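Local coordinates for protein endo-xylogalacturonan hydrolase A (Aspergillus tubingensis, PDB 4C2L) that hydrolyses the xylose-substituted galacturonic acid backbone of xylogalacturonan, a component of the hairy regions of pectin, as a secreted glycoside hydrolase of family 28, at residues D209-A214 / G231-S236. Numbering follows the deposited sequence.
Sequences DDDCVA and GSHGIS. With SO4 (sulfate ion), chain H.
With CG of His-233 set anti to its own carbonyl carbon (chi1 -68°), the imidazole swings over the backbone of Asp-209 and Asp-210, and CA of Asp-210 lies 3.8 Å from the ring centroid in a CH-pi contact. The carboxylate of Asp-210 crosses the ring at a slant, the two planes 42° apart; its OD1 comes within 3.5 Å of ND1 of His-233 but is engaged by the backbone N of Asp-211, through the anti lone pair. ND1 instead donates to O4 of a sulfate (3.2 Å), an ion also bound by Lys-268 and probably carried in from the crystallisation liquor. At the ring's edge, in its plane, NE2 of His-233 meets a water that donates to OD1 of Asp-209, so the water bridges the ring and the Asp-209 carboxylate. By similarity Asp-210 is the proton donor and His-233 an active-site residue, so the contact is consistent with neighbouring turns of a parallel beta-helix, the family 28 fold, placing the presumed catalytic groups side by side. The backbones reinforce the pairing: N of His-233 bonds to O of Asp-210 (2.9 Å) from above the carbonyl plane, and N of Ser-236 reaches O of Val-213 (2.8 Å) almost straight. OG of Ser-232 accepts from N of Gly-234, forming an ST turn, and also bonds to Ser-261. A water links OD2 of Asp-211 to OG of Ser-236, whose hydroxyl is held by Lys-263 too. On the other face CD1 of Ile-235 packs on CG2 of Val-213 (3.8 Å), near the Cys-212–Cys-229 disulfide. Strands 213-215 and 235-240 run parallel here, flanked in the same sheet by strand 191-196 beside the first and 266-269 beside the second, while strand 227-230 touches Val-213 and strand 246-259 touches Ile-235.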
ATOM      1  N   ASP A 209       3.915  -8.780  -2.726  1.00 13.31           N
ATOM      2  CA  ASP A 209       5.237  -8.678  -3.326  1.00 14.48           C
ATOM      3  C   ASP A 209       5.600  -7.239  -3.652  1.00 14.28           C
ATOM      4  O   ASP A 209       6.416  -6.984  -4.534  1.00 14.86           O
ATOM      5  CB  ASP A 209       5.330  -9.571  -4.580  1.00 15.02           C
ATOM      6  CG  ASP A 209       6.732  -9.651  -5.145  1.00 16.67           C
ATOM      7  OD1 ASP A 209       7.700  -9.746  -4.351  1.00 17.93           O
ATOM      8  OD2 ASP A 209       6.871  -9.582  -6.394  1.00 18.27           O
ATOM      9  N   ASP A 210       5.018  -6.293  -2.930  1.00 13.96           N
ATOM     10  CA  ASP A 210       5.406  -4.888  -3.118  1.00 14.57           C
ATOM     11  C   ASP A 210       5.121  -4.138  -1.835  1.00 13.58           C
ATOM     12  O   ASP A 210       4.988  -4.761  -0.798  1.00 12.94           O
ATOM     13  CB  ASP A 210       4.724  -4.250  -4.340  1.00 15.67           C
ATOM     14  CG  ASP A 210       5.613  -3.188  -5.002  1.00 17.64           C
ATOM     15  OD1 ASP A 210       5.960  -2.182  -4.327  1.00 17.70           O
ATOM     16  OD2 ASP A 210       6.005  -3.368  -6.183  1.00 19.04           O
ATOM     17  N   ASP A 211       5.087  -2.808  -1.875  1.00 13.91           N
ATOM     18  CA  ASP A 211       4.865  -2.052  -0.644  1.00 13.57           C
ATOM     19  C   ASP A 211       3.670  -2.556   0.149  1.00 13.41           C
ATOM     20  O   ASP A 211       2.606  -2.815  -0.410  1.00 13.49           O
ATOM     21  CB  ASP A 211       4.674  -0.559  -0.969  1.00 14.42           C
ATOM     22  CG  ASP A 211       5.932   0.066  -1.537  1.00 15.65           C
ATOM     23  OD1 ASP A 211       7.023  -0.404  -1.174  1.00 17.72           O
ATOM     24  OD2 ASP A 211       5.845   1.023  -2.331  1.00 17.32           O
ATOM     25  N   CYS A 212       3.862  -2.697   1.451  1.00 13.61           N
ATOM     26  CA  CYS A 212       2.789  -3.005   2.368  1.00 15.25           C
ATOM     27  C   CYS A 212       1.830  -1.801   2.414  1.00 14.29           C
ATOM     28  O   CYS A 212       0.645  -1.909   2.080  1.00 13.22           O
ATOM     29  CB  CYS A 212       3.376  -3.325   3.755  1.00 18.94           C
ATOM     30  SG  CYS A 212       2.113  -4.132   4.751  1.00 27.94           S
ATOM     31  N   VAL A 213       2.370  -0.648   2.796  1.00 12.85           N
ATOM     32  CA  VAL A 213       1.650   0.628   2.751  1.00 12.66           C
ATOM     33  C   VAL A 213       2.618   1.579   2.089  1.00 12.62           C
ATOM     34  O   VAL A 213       3.798   1.615   2.463  1.00 12.59           O
ATOM     35  CB  VAL A 213       1.292   1.155   4.168  1.00 13.00           C
ATOM     36  CG1 VAL A 213       0.598   2.520   4.068  1.00 13.46           C
ATOM     37  CG2 VAL A 213       0.402   0.160   4.919  1.00 13.77           C
ATOM     38  N   ALA A 214       2.145   2.302   1.068  1.00 12.66           N
ATOM     39  CA  ALA A 214       2.942   3.327   0.436  1.00 12.09           C
ATOM     40  C   ALA A 214       2.236   4.650   0.621  1.00 12.27           C
ATOM     41  O   ALA A 214       1.033   4.770   0.333  1.00 11.81           O
ATOM     42  CB  ALA A 214       3.149   3.029  -1.045  1.00 12.00           C
ATOM     43  N   GLY A 231       6.710 -10.586   2.771  1.00 14.43           N
ATOM     44  CA  GLY A 231       7.167 -10.560   1.390  1.00 14.95           C
ATOM     45  C   GLY A 231       7.062  -9.196   0.739  1.00 14.79           C
ATOM     46  O   GLY A 231       7.261  -9.066  -0.469  1.00 15.30           O
ATOM     47  N   SER A 232       6.799  -8.174   1.552  1.00 15.42           N
ATOM     48  CA  SER A 232       6.543  -6.832   1.038  1.00 15.03           C
ATOM     49  C   SER A 232       7.820  -6.016   0.770  1.00 15.57           C
ATOM     50  O   SER A 232       8.931  -6.493   0.978  1.00 15.82           O
ATOM     51  CB  SER A 232       5.597  -6.095   2.001  1.00 15.88           C
ATOM     52  OG  SER A 232       6.304  -5.576   3.116  1.00 16.68           O
ATOM     53  N   HIS A 233       7.646  -4.795   0.280  1.00 14.89           N
ATOM     54  CA  HIS A 233       8.751  -3.852   0.138  1.00 16.02           C
ATOM     55  C   HIS A 233       8.713  -2.818   1.242  1.00 15.63           C
ATOM     56  O   HIS A 233       9.371  -1.782   1.157  1.00 16.40           O
ATOM     57  CB  HIS A 233       8.689  -3.197  -1.228  1.00 16.17           C
ATOM     58  CG  HIS A 233       8.970  -4.139  -2.374  1.00 17.87           C
ATOM     59  ND1 HIS A 233       9.035  -3.716  -3.657  1.00 18.57           N
ATOM     60  CD2 HIS A 233       9.219  -5.515  -2.395  1.00 17.86           C
ATOM     61  CE1 HIS A 233       9.307  -4.764  -4.459  1.00 19.44           C
ATOM     62  NE2 HIS A 233       9.428  -5.865  -3.685  1.00 18.75           N
ATOM     63  N   GLY A 234       7.922  -3.093   2.277  1.00 15.68           N
ATOM     64  CA  GLY A 234       7.904  -2.296   3.511  1.00 15.32           C
ATOM     65  C   GLY A 234       6.816  -1.241   3.648  1.00 15.24           C
ATOM     66  O   GLY A 234       5.967  -1.096   2.768  1.00 14.33           O
ATOM     67  N   ILE A 235       6.841  -0.535   4.776  1.00 14.06           N
ATOM     68  CA  ILE A 235       5.988   0.629   5.011  1.00 14.39           C
ATOM     69  C   ILE A 235       6.832   1.762   4.460  1.00 14.41           C
ATOM     70  O   ILE A 235       7.868   2.103   5.033  1.00 13.40           O
ATOM     71  CB  ILE A 235       5.734   0.831   6.525  1.00 15.13           C
ATOM     72  CG1 ILE A 235       5.055  -0.388   7.157  1.00 16.77           C
ATOM     73  CG2 ILE A 235       4.919   2.094   6.801  1.00 14.85           C
ATOM     74  CD1 ILE A 235       3.667  -0.695   6.659  1.00 16.64           C
ATOM     75  N   SER A 236       6.396   2.317   3.329  1.00 13.62           N
ATOM     76  CA  SER A 236       7.279   3.072   2.467  1.00 14.40           C
ATOM     77  C   SER A 236       6.715   4.453   2.143  1.00 13.63           C
ATOM     78  O   SER A 236       5.585   4.563   1.688  1.00 14.01           O
ATOM     79  CB  SER A 236       7.446   2.261   1.166  1.00 15.49           C
ATOM     80  OG  SER A 236       8.454   2.792   0.329  1.00 19.17           O
TER
HETATM   81  S   SO4 H1410      11.088  -0.741  -4.722  1.00 49.04           S
HETATM   82  O1  SO4 H1410      11.930  -1.611  -5.573  1.00 52.46           O
HETATM   83  O2  SO4 H1410      11.488   0.667  -4.919  1.00 48.69           O
HETATM   84  O3  SO4 H1410      11.319  -1.123  -3.313  1.00 48.50           O
HETATM   85  O4  SO4 H1410       9.647  -0.911  -5.039  1.00 48.43           O
HETATM   86  O   HOH W   1       7.553 -11.542  -1.958  1.00 24.82           O
HETATM   87  O   HOH W   2      10.261  -8.492  -4.262  1.00 33.26           O
HETATM   88  O   HOH W   3       7.234   3.185  -1.995  1.00 26.07           O